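Local coordinates for protein putative NAD(P)H-flavin oxidoreductase (Neisseria meningitidis serogroup A / serotype 4A, PDB 6WT2) that binds FMN and probably reduces nitro compounds such as chloramphenicol with NAD(P)H as electron donor, at residues Pro47-Ser52 against Phe142-Arg147; Leu90-Ala95 against Ser99-Glu104; Ala126-Ala129 against Lys133-Asp136; Val181-Gly184 against Asp190-Glu193. One frame throughout, in Å; residues are numbered along the deposited sequence.

Interaction 1 (Pro47-Ser52 against Phe142-Arg147). With FMN (flavin mononucleotide), chain K; NIO (nicotinic acid), chain E.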
loop_
_atom_site.group_PDB
_atom_site.type_symbol
_atom_site.label_atom_id
_atom_site.label_comp_id
_atom_site.label_asym_id
_atom_site.label_seq_id
_atom_site.Cartn_x
_atom_site.Cartn_y
_atom_site.Cartn_z
ATOM N N PRO A 47 -7.718 -0.035 -5.547
ATOM C CA PRO A 47 -7.958 1.386 -5.795
ATOM C C PRO A 47 -6.642 2.118 -5.994
ATOM O O PRO A 47 -5.564 1.630 -5.656
ATOM C CB PRO A 47 -8.656 1.849 -4.515
ATOM C CG PRO A 47 -8.028 0.981 -3.450
ATOM C CD PRO A 47 -7.815 -0.363 -4.103
ATOM N N SER A 48 -6.760 3.326 -6.523
ATOM C CA SER A 48 -5.617 4.196 -6.740
ATOM C C SER A 48 -6.114 5.629 -6.766
ATOM O O SER A 48 -7.259 5.896 -7.154
ATOM C CB SER A 48 -4.889 3.870 -8.050
ATOM O OG SER A 48 -5.791 3.894 -9.137
ATOM N N SER A 49 -5.229 6.542 -6.379
ATOM C CA SER A 49 -5.539 7.963 -6.431
ATOM C C SER A 49 -6.001 8.343 -7.832
ATOM O O SER A 49 -5.371 7.964 -8.820
ATOM C CB SER A 49 -4.305 8.776 -6.036
ATOM O OG SER A 49 -4.605 10.162 -5.993
ATOM N N VAL A 50 -7.124 9.073 -7.904
ATOM C CA VAL A 50 -7.817 9.519 -9.118
ATOM C C VAL A 50 -8.002 8.399 -10.125
ATOM O O VAL A 50 -8.188 8.659 -11.314
ATOM C CB VAL A 50 -7.134 10.743 -9.772
ATOM C CG1 VAL A 50 -6.898 11.834 -8.749
ATOM C CG2 VAL A 50 -5.851 10.380 -10.523
ATOM N N GLY A 51 -8.040 7.153 -9.660
ATOM C CA GLY A 51 -8.208 6.048 -10.592
ATOM C C GLY A 51 -7.082 5.935 -11.592
ATOM O O GLY A 51 -7.296 5.462 -12.715
ATOM N N SER A 52 -5.872 6.341 -11.204
ATOM C CA SER A 52 -4.753 6.372 -12.140
ATOM C C SER A 52 -4.251 4.973 -12.507
ATOM O O SER A 52 -3.754 4.777 -13.624
ATOM C CB SER A 52 -3.611 7.193 -11.542
ATOM O OG SER A 52 -3.263 6.672 -10.264
ATOM N N PHE A 142 7.126 10.356 -9.088
ATOM C CA PHE A 142 7.274 8.905 -9.192
ATOM C C PHE A 142 6.908 8.224 -7.876
ATOM O O PHE A 142 6.236 7.184 -7.866
ATOM C CB PHE A 142 8.709 8.560 -9.615
ATOM C CG PHE A 142 9.019 7.076 -9.600
ATOM C CD1 PHE A 142 8.401 6.209 -10.492
ATOM C CD2 PHE A 142 9.946 6.560 -8.706
ATOM C CE1 PHE A 142 8.692 4.852 -10.484
ATOM C CE2 PHE A 142 10.246 5.202 -8.694
ATOM C CZ PHE A 142 9.617 4.348 -9.573
ATOM N N ASP A 143 7.332 8.807 -6.750
ATOM C CA ASP A 143 7.028 8.228 -5.443
ATOM C C ASP A 143 5.527 8.218 -5.162
ATOM O O ASP A 143 5.027 7.291 -4.510
ATOM C CB ASP A 143 7.793 8.985 -4.354
ATOM C CG ASP A 143 9.204 8.408 -4.113
ATOM O OD1 ASP A 143 9.516 7.318 -4.658
ATOM O OD2 ASP A 143 10.002 9.036 -3.372
ATOM N N TRP A 144 4.801 9.232 -5.644
ATOM C CA TRP A 144 3.341 9.223 -5.581
ATOM C C TRP A 144 2.763 7.969 -6.229
ATOM O O TRP A 144 1.926 7.276 -5.639
ATOM C CB TRP A 144 2.787 10.485 -6.249
ATOM C CG TRP A 144 1.282 10.568 -6.269
ATOM C CD1 TRP A 144 0.437 10.510 -5.193
ATOM C CD2 TRP A 144 0.452 10.737 -7.424
ATOM N NE1 TRP A 144 -0.876 10.623 -5.616
ATOM C CE2 TRP A 144 -0.887 10.763 -6.981
ATOM C CE3 TRP A 144 0.713 10.857 -8.795
ATOM C CZ2 TRP A 144 -1.961 10.914 -7.857
ATOM C CZ3 TRP A 144 -0.355 10.999 -9.663
ATOM C CH2 TRP A 144 -1.677 11.036 -9.191
ATOM N N CYS A 145 3.224 7.637 -7.439
ATOM C CA CYS A 145 2.719 6.429 -8.089
ATOM C C CYS A 145 3.158 5.172 -7.341
ATOM O O CYS A 145 2.368 4.236 -7.192
ATOM C CB CYS A 145 3.159 6.398 -9.552
ATOM S SG CYS A 145 2.359 7.736 -10.497
ATOM N N CYS A 146 4.410 5.133 -6.873
ATOM C CA CYS A 146 4.882 3.995 -6.073
ATOM C C CYS A 146 3.983 3.712 -4.867
ATOM O O CYS A 146 3.722 2.548 -4.540
ATOM C CB CYS A 146 6.320 4.235 -5.602
ATOM S SG CYS A 146 7.562 4.095 -6.939
ATOM N N ARG A 147 3.505 4.758 -4.188
ATOM C CA ARG A 147 2.609 4.535 -3.056
ATOM C C ARG A 147 1.378 3.742 -3.476
ATOM O O ARG A 147 0.966 2.801 -2.780
ATOM C CB ARG A 147 2.174 5.865 -2.428
ATOM C CG ARG A 147 3.288 6.698 -1.805
ATOM C CD ARG A 147 2.719 8.054 -1.426
ATOM N NE ARG A 147 3.688 8.932 -0.786
ATOM C CZ ARG A 147 3.351 9.862 0.108
ATOM N NH1 ARG A 147 2.074 10.011 0.446
ATOM N NH2 ARG A 147 4.280 10.632 0.662
HETATM N N1 FMN K . -11.567 9.638 -3.707
HETATM C C2 FMN K . -12.072 10.841 -3.313
HETATM O O2 FMN K . -13.266 11.083 -3.576
HETATM N N3 FMN K . -11.311 11.816 -2.785
HETATM C C4 FMN K . -10.003 11.635 -2.520
HETATM O O4 FMN K . -9.321 12.499 -1.934
HETATM C C4A FMN K . -9.403 10.335 -2.858
HETATM N N5 FMN K . -8.073 10.146 -2.767
HETATM C C5A FMN K . -7.562 8.918 -2.982
HETATM C C6 FMN K . -6.278 8.637 -2.521
HETATM C C7 FMN K . -5.746 7.384 -2.779
HETATM C C7M FMN K . -4.365 7.064 -2.282
HETATM C C8 FMN K . -6.613 6.310 -3.324
HETATM C C8M FMN K . -6.102 4.903 -3.498
HETATM C C9 FMN K . -7.896 6.593 -3.777
HETATM C C9A FMN K . -8.424 7.833 -3.530
HETATM N N10 FMN K . -9.757 8.105 -3.897
HETATM C C10 FMN K . -10.265 9.366 -3.566
HETATM C "C1'" FMN K . -10.621 7.062 -4.461
HETATM C "C2'" FMN K . -10.309 6.825 -5.952
HETATM O "O2'" FMN K . -10.890 7.874 -6.738
HETATM C "C3'" FMN K . -10.913 5.493 -6.351
HETATM O "O3'" FMN K . -10.205 4.463 -5.655
HETATM C "C4'" FMN K . -10.812 5.223 -7.854
HETATM O "O4'" FMN K . -11.500 6.284 -8.529
HETATM C "C5'" FMN K . -11.449 3.882 -8.190
HETATM O "O5'" FMN K . -12.749 3.819 -7.600
HETATM P P FMN K . -13.121 2.571 -6.653
HETATM O O1P FMN K . -12.854 1.359 -7.498
HETATM O O2P FMN K . -14.550 2.803 -6.257
HETATM O O3P FMN K . -12.152 2.755 -5.497
HETATM N N NIO E . -9.192 14.349 -5.094
HETATM C C1 NIO E . -9.838 13.336 -5.690
HETATM C C2 NIO E . -9.200 12.122 -5.911
HETATM C C3 NIO E . -7.877 11.955 -5.520
HETATM C C4 NIO E . -7.225 13.022 -4.919
HETATM C C5 NIO E . -7.913 14.216 -4.715
HETATM C C6 NIO E . -9.936 10.996 -6.585
HETATM O O1 NIO E . -9.398 9.872 -6.613
HETATM O O2 NIO E . -11.058 11.218 -7.108
#
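S49, whose side chain abuts the indole of W144, has its carbonyl oxygen gripped twice from within its own loop: S52 N and S52 OG each donate to S49 O at 2.9 Å, the hydroxyl lying in the carbonyl plane. Together with the bond from G51 N to S48 O, this double hold makes a compact turn of the segment that follows helix 33-44. Across the contact, the S49 hydroxyl meets the indole at its edge and near its plane, OG standing 3.3 Å from W144 CZ2. Two trans side chains bring them together: OG of S49 lies opposite its backbone N (chi1 -176°), and CG of W144 does likewise (chi1 179°), which carries the ring out from helix 138-162. V50 adds a looser touch at the same edge, with CG2 4.4 Å from W144 CH2. Its other methyl, V50 CG1, packs 3.4 Å from C3 of nicotinic acid, and V50 N gives a weak hydrogen bond of 2.7 Å to the ligand's O1. On the flavin, S49 N comes within 3.4 Å of C8 of FMN. No hydrogen bond joins the two segments directly. Instead one carboxylate oxygen, OE1 of E171 of the second subunit, satisfies both S49 OG and W144 NE1, which suggests that the polar side of this wall of the flavin site depends on the dimer.

Interaction 2 (Leu90-Ala95 against Ser99-Glu104)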
loop_
_atom_site.group_PDB
_atom_site.type_symbol
_atom_site.label_atom_id
_atom_site.label_comp_id
_atom_site.label_asym_id
_atom_site.label_seq_id
_atom_site.Cartn_x
_atom_site.Cartn_y
_atom_site.Cartn_z
ATOM N N LEU A 90 5.955 -2.216 -11.286
ATOM C CA LEU A 90 6.415 -0.975 -11.884
ATOM C C LEU A 90 5.434 0.140 -11.553
ATOM O O LEU A 90 4.223 -0.083 -11.507
ATOM C CB LEU A 90 6.514 -1.093 -13.409
ATOM C CG LEU A 90 7.297 -2.282 -13.947
ATOM C CD1 LEU A 90 7.245 -2.235 -15.515
ATOM C CD2 LEU A 90 8.715 -2.303 -13.407
ATOM N N ALA A 91 5.956 1.346 -11.372
ATOM C CA ALA A 91 5.118 2.519 -11.189
ATOM C C ALA A 91 5.350 3.501 -12.333
ATOM O O ALA A 91 6.458 3.613 -12.870
ATOM C CB ALA A 91 5.386 3.179 -9.816
ATOM N N LYS A 92 4.289 4.209 -12.711
ATOM C CA LYS A 92 4.371 5.192 -13.786
ATOM C C LYS A 92 5.287 6.355 -13.413
ATOM O O LYS A 92 5.181 6.915 -12.311
ATOM C CB LYS A 92 2.980 5.725 -14.096
ATOM C CG LYS A 92 2.919 6.543 -15.379
ATOM C CD LYS A 92 3.194 5.653 -16.580
ATOM C CE LYS A 92 3.298 6.433 -17.901
ATOM N NZ LYS A 92 4.572 7.216 -17.973
ATOM N N LYS A 93 6.178 6.724 -14.333
ATOM C CA LYS A 93 6.972 7.940 -14.217
ATOM C C LYS A 93 6.245 9.118 -14.865
ATOM O O LYS A 93 5.509 8.958 -15.845
ATOM C CB LYS A 93 8.348 7.772 -14.874
ATOM C CG LYS A 93 9.248 6.741 -14.186
ATOM C CD LYS A 93 10.650 6.762 -14.771
ATOM C CE LYS A 93 11.579 5.799 -14.044
ATOM N NZ LYS A 93 12.922 5.732 -14.691
ATOM N N ASN A 94 6.484 10.312 -14.315
ATOM C CA ASN A 94 5.979 11.575 -14.857
ATOM C C ASN A 94 4.485 11.499 -15.154
ATOM O O ASN A 94 4.023 11.828 -16.247
ATOM C CB ASN A 94 6.770 11.989 -16.098
ATOM C CG ASN A 94 8.242 12.195 -15.789
ATOM O OD1 ASN A 94 9.101 11.472 -16.293
ATOM N ND2 ASN A 94 8.535 13.166 -14.931
ATOM N N ALA A 95 3.730 11.036 -14.161
ATOM C CA ALA A 95 2.271 10.982 -14.246
ATOM C C ALA A 95 1.662 12.341 -13.882
ATOM O O ALA A 95 0.854 12.476 -12.960
ATOM C CB ALA A 95 1.738 9.870 -13.352
ATOM N N SER A 99 -0.426 14.549 -18.670
ATOM C CA SER A 99 0.204 13.519 -19.493
ATOM C C SER A 99 -0.844 12.680 -20.225
ATOM O O SER A 99 -1.997 12.590 -19.789
ATOM C CB SER A 99 1.076 12.614 -18.621
ATOM O OG SER A 99 0.313 11.972 -17.616
ATOM N N PRO A 100 -0.485 12.070 -21.361
ATOM C CA PRO A 100 -1.442 11.176 -22.042
ATOM C C PRO A 100 -1.917 10.033 -21.163
ATOM O O PRO A 100 -3.065 9.585 -21.294
ATOM C CB PRO A 100 -0.647 10.659 -23.250
ATOM C CG PRO A 100 0.410 11.696 -23.485
ATOM C CD PRO A 100 0.756 12.257 -22.133
ATOM N N PHE A 101 -1.061 9.551 -20.265
ATOM C CA PHE A 101 -1.440 8.434 -19.410
ATOM C C PHE A 101 -2.557 8.826 -18.455
ATOM O O PHE A 101 -3.483 8.038 -18.215
ATOM C CB PHE A 101 -0.218 7.927 -18.643
ATOM C CG PHE A 101 -0.533 6.814 -17.670
ATOM C CD1 PHE A 101 -0.496 5.487 -18.085
ATOM C CD2 PHE A 101 -0.877 7.095 -16.356
ATOM C CE1 PHE A 101 -0.791 4.462 -17.206
ATOM C CE2 PHE A 101 -1.168 6.069 -15.463
ATOM C CZ PHE A 101 -1.131 4.754 -15.888
HETATM N N MSE A 102 -2.484 10.030 -17.896
HETATM C CA MSE A 102 -3.517 10.508 -16.987
HETATM C C MSE A 102 -4.803 10.836 -17.739
HETATM O O MSE A 102 -5.895 10.618 -17.219
HETATM C CB MSE A 102 -3.022 11.724 -16.206
HETATM C CG MSE A 102 -1.916 11.380 -15.184
HETATM SE SE MSE A 102 -2.572 10.213 -13.770
HETATM C CE MSE A 102 -4.166 11.222 -13.384
ATOM N N LEU A 103 -4.670 11.345 -18.970
ATOM C CA LEU A 103 -5.855 11.567 -19.795
ATOM C C LEU A 103 -6.634 10.270 -19.984
ATOM O O LEU A 103 -7.862 10.248 -19.852
ATOM C CB LEU A 103 -5.454 12.154 -21.152
ATOM C CG LEU A 103 -6.651 12.507 -22.028
ATOM C CD1 LEU A 103 -7.483 13.579 -21.343
ATOM C CD2 LEU A 103 -6.202 12.954 -23.423
ATOM N N GLU A 104 -5.927 9.170 -20.246
ATOM C CA GLU A 104 -6.591 7.887 -20.450
ATOM C C GLU A 104 -7.309 7.427 -19.185
ATOM O O GLU A 104 -8.439 6.923 -19.254
ATOM C CB GLU A 104 -5.570 6.843 -20.923
ATOM C CG GLU A 104 -6.136 5.451 -21.219
ATOM C CD GLU A 104 -6.860 5.343 -22.575
ATOM O OE1 GLU A 104 -7.154 6.382 -23.221
ATOM O OE2 GLU A 104 -7.136 4.196 -22.996
#
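K92 lays its aliphatic chain over one face of the F101 ring, a CH-pi contact that joins the end of strand 85-92 to helix 100-108 beside the central antiparallel sheet of the nitroreductase fold. The conformation of the lysine explains the fit. Its CG lies trans to the backbone N, and the chain then bends at chi2 (66°) and again at chi4 (72°), so that the methylenes sweep over the ring while the ammonium curls back. CD sits almost above the middle of the ring, 4.0 Å from the F101 centroid and 12° off the ring normal; CE approaches F101 CG at 3.9 Å. The two side chains run past one another in opposite directions. The curled end lets K92 NZ donate to K93 O at 2.9 Å, but its stronger partner is the carboxylate of E193, and W194 adds a cation-pi contact; the buried ammonium is thus well provided for. At the start of the helix S99 is the N-cap. Its OG, turned between the backbone N and the carbonyl carbon, receives a weak capping bond of 3.4 Å from M102 N and is also hydrogen-bonded to R96 O. The selenomethionine M102 bends at chi2 and chi3 and lies beside the loop, its SE 4.3 Å from A95 CB. Closer still is the backbone of that loop, where M102 CG stands 3.7 Å from A95 O.

Interaction 3 (Ala126-Ala129 against Lys133-Asp136). With NIO (nicotinic acid), chain E.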
loop_
_atom_site.group_PDB
_atom_site.type_symbol
_atom_site.label_atom_id
_atom_site.label_comp_id
_atom_site.label_asym_id
_atom_site.label_seq_id
_atom_site.Cartn_x
_atom_site.Cartn_y
_atom_site.Cartn_z
ATOM N N ALA A 126 -4.332 21.362 -9.524
ATOM C CA ALA A 126 -4.282 22.005 -8.220
ATOM C C ALA A 126 -3.920 21.003 -7.137
ATOM O O ALA A 126 -3.114 21.302 -6.246
ATOM C CB ALA A 126 -5.625 22.665 -7.914
ATOM N N PHE A 127 -4.497 19.801 -7.211
ATOM C CA PHE A 127 -4.149 18.738 -6.274
ATOM C C PHE A 127 -2.651 18.464 -6.306
ATOM O O PHE A 127 -1.979 18.461 -5.268
ATOM C CB PHE A 127 -4.936 17.467 -6.618
ATOM C CG PHE A 127 -4.419 16.233 -5.929
ATOM C CD1 PHE A 127 -4.528 16.097 -4.559
ATOM C CD2 PHE A 127 -3.827 15.213 -6.649
ATOM C CE1 PHE A 127 -4.041 14.958 -3.904
ATOM C CE2 PHE A 127 -3.334 14.075 -6.007
ATOM C CZ PHE A 127 -3.446 13.949 -4.634
ATOM N N GLN A 128 -2.106 18.264 -7.504
ATOM C CA GLN A 128 -0.703 17.895 -7.630
ATOM C C GLN A 128 0.224 19.063 -7.326
ATOM O O GLN A 128 1.315 18.865 -6.788
ATOM C CB GLN A 128 -0.432 17.365 -9.031
ATOM C CG GLN A 128 -1.026 16.007 -9.283
ATOM C CD GLN A 128 -0.528 15.438 -10.582
ATOM O OE1 GLN A 128 -0.276 16.185 -11.527
ATOM N NE2 GLN A 128 -0.357 14.122 -10.639
ATOM N N ALA A 129 -0.168 20.282 -7.695
ATOM C CA ALA A 129 0.738 21.409 -7.500
ATOM C C ALA A 129 0.683 21.956 -6.076
ATOM O O ALA A 129 1.720 22.333 -5.523
ATOM C CB ALA A 129 0.421 22.522 -8.501
ATOM N N LYS A 133 1.727 18.477 -3.537
ATOM C CA LYS A 133 2.967 19.169 -3.903
ATOM C C LYS A 133 4.010 18.198 -4.466
ATOM O O LYS A 133 5.072 17.972 -3.885
ATOM C CB LYS A 133 3.537 19.936 -2.703
ATOM C CG LYS A 133 2.714 21.130 -2.281
ATOM C CD LYS A 133 3.494 22.020 -1.330
ATOM C CE LYS A 133 3.129 23.471 -1.558
ATOM N NZ LYS A 133 3.201 23.803 -3.011
ATOM N N ILE A 134 3.694 17.650 -5.638
ATOM C CA ILE A 134 4.573 16.685 -6.286
ATOM C C ILE A 134 4.986 17.123 -7.690
ATOM O O ILE A 134 5.594 16.341 -8.416
ATOM C CB ILE A 134 3.932 15.282 -6.321
ATOM C CG1 ILE A 134 2.575 15.322 -7.048
ATOM C CG2 ILE A 134 3.820 14.703 -4.918
ATOM C CD1 ILE A 134 1.925 13.954 -7.218
ATOM N N LEU A 135 4.678 18.358 -8.090
ATOM C CA LEU A 135 4.994 18.832 -9.437
ATOM C C LEU A 135 6.324 19.570 -9.540
ATOM O O LEU A 135 6.697 19.989 -10.640
ATOM C CB LEU A 135 3.889 19.750 -9.956
ATOM C CG LEU A 135 2.571 19.082 -10.312
ATOM C CD1 LEU A 135 1.870 19.904 -11.368
ATOM C CD2 LEU A 135 2.808 17.660 -10.795
ATOM N N ASP A 136 7.042 19.761 -8.442
ATOM C CA ASP A 136 8.349 20.394 -8.538
ATOM C C ASP A 136 9.482 19.389 -8.688
ATOM O O ASP A 136 10.592 19.780 -9.066
ATOM C CB ASP A 136 8.606 21.276 -7.312
ATOM C CG ASP A 136 7.907 22.621 -7.404
ATOM O OD1 ASP A 136 7.155 22.839 -8.382
ATOM O OD2 ASP A 136 8.119 23.462 -6.502
HETATM N N NIO E . -9.192 14.349 -5.094
HETATM C C1 NIO E . -9.838 13.336 -5.690
HETATM C C2 NIO E . -9.200 12.122 -5.911
HETATM C C3 NIO E . -7.877 11.955 -5.520
HETATM C C4 NIO E . -7.225 13.022 -4.919
HETATM C C5 NIO E . -7.913 14.216 -4.715
HETATM C C6 NIO E . -9.936 10.996 -6.585
HETATM O O1 NIO E . -9.398 9.872 -6.613
HETATM O O2 NIO E . -11.058 11.218 -7.108
HETATM O O HOH W 1 4.440 20.995 -6.456
#
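Q128 and I134 are joined by the principal bond here: I134 N donates to Q128 O at 2.9 Å, with an N-H...O angle of 165°. The bond reaches back six residues to a widened, pi-type part of helix 114-131, after K133 has left helical geometry with a positive phi. Two more groups address the next carbonyl. K133 NZ folds back to give A129 O a weak bond of 3.3 Å, and a water donates to A129 O while accepting from L135 N. Apolar packing fills in around this backbone hold. L135 crosses the Q128 side chain at about a right angle, with CD2 3.7 Å from Q128 CB and 3.5 Å from Q128 OE1, and L135 CD1 lies 4.1 Å from A129 CB. The amide of Q128 is positioned from outside, by a hydrogen bond from NE2 to A95 O and a weak one to OE1 from F97 N. One residue earlier on the helix, F127 presents a ring face to nicotinic acid, whose C4 lies over the ring centre, 3.9 Å from F127 CE1. The contact thus closes the turn between helices 114-131 and 138-162, with W144 of the second helix packed against F127, Q128 and I134.

Interaction 4 (Val181-Gly184 against Asp190-Glu193)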
loop_
_atom_site.group_PDB
_atom_site.type_symbol
_atom_site.label_atom_id
_atom_site.label_comp_id
_atom_site.label_asym_id
_atom_site.label_seq_id
_atom_site.Cartn_x
_atom_site.Cartn_y
_atom_site.Cartn_z
ATOM N N VAL A 181 18.567 -4.573 -15.693
ATOM C CA VAL A 181 18.386 -5.932 -16.194
ATOM C C VAL A 181 17.002 -6.110 -16.817
ATOM O O VAL A 181 16.866 -6.624 -17.936
ATOM C CB VAL A 181 18.632 -6.954 -15.064
ATOM C CG1 VAL A 181 18.165 -8.342 -15.504
ATOM C CG2 VAL A 181 20.108 -6.987 -14.674
ATOM N N LEU A 182 15.948 -5.714 -16.099
ATOM C CA LEU A 182 14.601 -5.945 -16.616
ATOM C C LEU A 182 14.319 -5.108 -17.855
ATOM O O LEU A 182 13.698 -5.595 -18.811
ATOM C CB LEU A 182 13.561 -5.639 -15.541
ATOM C CG LEU A 182 13.564 -6.526 -14.302
ATOM C CD1 LEU A 182 12.367 -6.162 -13.422
ATOM C CD2 LEU A 182 13.526 -8.000 -14.673
ATOM N N SER A 183 14.742 -3.843 -17.859
ATOM C CA SER A 183 14.448 -2.983 -18.999
ATOM C C SER A 183 15.553 -2.985 -20.047
ATOM O O SER A 183 15.265 -2.991 -21.251
ATOM C CB SER A 183 14.212 -1.547 -18.544
ATOM O OG SER A 183 14.208 -0.717 -19.688
ATOM N N GLY A 184 16.811 -2.946 -19.628
ATOM C CA GLY A 184 17.877 -2.832 -20.600
ATOM C C GLY A 184 18.242 -4.170 -21.207
ATOM O O GLY A 184 18.292 -4.313 -22.427
ATOM N N ASP A 190 9.754 0.176 -21.071
ATOM C CA ASP A 190 10.439 1.430 -21.375
ATOM C C ASP A 190 10.777 2.146 -20.069
ATOM O O ASP A 190 9.881 2.650 -19.381
ATOM C CB ASP A 190 9.547 2.295 -22.261
ATOM C CG ASP A 190 10.219 3.570 -22.717
ATOM O OD1 ASP A 190 11.171 4.036 -22.059
ATOM O OD2 ASP A 190 9.775 4.117 -23.749
ATOM N N ALA A 191 12.073 2.222 -19.742
ATOM C CA ALA A 191 12.498 2.819 -18.478
ATOM C C ALA A 191 12.267 4.324 -18.424
ATOM O O ALA A 191 12.354 4.904 -17.340
ATOM C CB ALA A 191 13.976 2.521 -18.212
ATOM N N ALA A 192 11.978 4.971 -19.555
ATOM C CA ALA A 192 11.605 6.378 -19.494
ATOM C C ALA A 192 10.203 6.552 -18.932
ATOM O O ALA A 192 9.902 7.589 -18.334
ATOM C CB ALA A 192 11.703 7.022 -20.877
ATOM N N GLU A 193 9.348 5.538 -19.091
ATOM C CA GLU A 193 7.936 5.628 -18.745
ATOM C C GLU A 193 7.573 4.914 -17.449
ATOM O O GLU A 193 6.539 5.240 -16.859
ATOM C CB GLU A 193 7.080 5.048 -19.880
ATOM C CG GLU A 193 7.290 5.729 -21.236
ATOM C CD GLU A 193 6.693 7.120 -21.295
ATOM O OE1 GLU A 193 5.754 7.399 -20.520
ATOM O OE2 GLU A 193 7.153 7.936 -22.123
HETATM O O HOH W 2 13.848 1.560 -21.920
#
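S183 and A191 bring their backbones closest, CA to CA 6.1 Å, where a pi-type widening of helix 175-185 lies beside the loop that returns the chain to strand 194-203. The side-chain meeting is small: S183 OG touches the methyl of A191, 3.6 Å from CB, and the two CB atoms stand 4.1 Å apart. With chi1 at 168°, the serine oxygen swings opposite its backbone N and over to the loop, where its main partner is F189 O, to which it is hydrogen-bonded. A water completes the span, donating to S183 OG at 3.2 Å and accepting from A191 N at 2.9 Å, so the helix hydroxyl and the loop amide share a solvent bridge in place of a direct bond. The loop itself is shaped by an Asx turn. D190 OD1 accepts from A192 N at 2.8 Å, the donor coming to the anti side of the carboxylate and 29° out of its plane, while E193 N bonds back to D190 O at 3.0 Å. D190 directs its CB away from the helix, leaving A191 to face S183. Beyond this turn the chain enters the sheet alongside strand 85-92, with E193 and K93 paired through their backbones and A191 O accepting from K93 NZ.

How the interactions relate
Burial and chemistry change together across the four contacts. Interaction 1 is fully buried at the ligand and dimer interface and relies on a carboxylate of the other subunit; interaction 4 is a surface contact bridged by water. Interactions 2 and 3, partly buried, lie between these extremes, the former marked by a lysine over an aromatic face, the latter by one straight backbone bond, a weak lysine bond and a water around the turn after a helix. Interactions 1 and 3 share nicotinic acid and meet through W144 on helix 138-162. V50 CG2 packs against M102 CE to join interactions 1 and 2, whereas charge and a lysine-carbonyl bond link interactions 2 and 4.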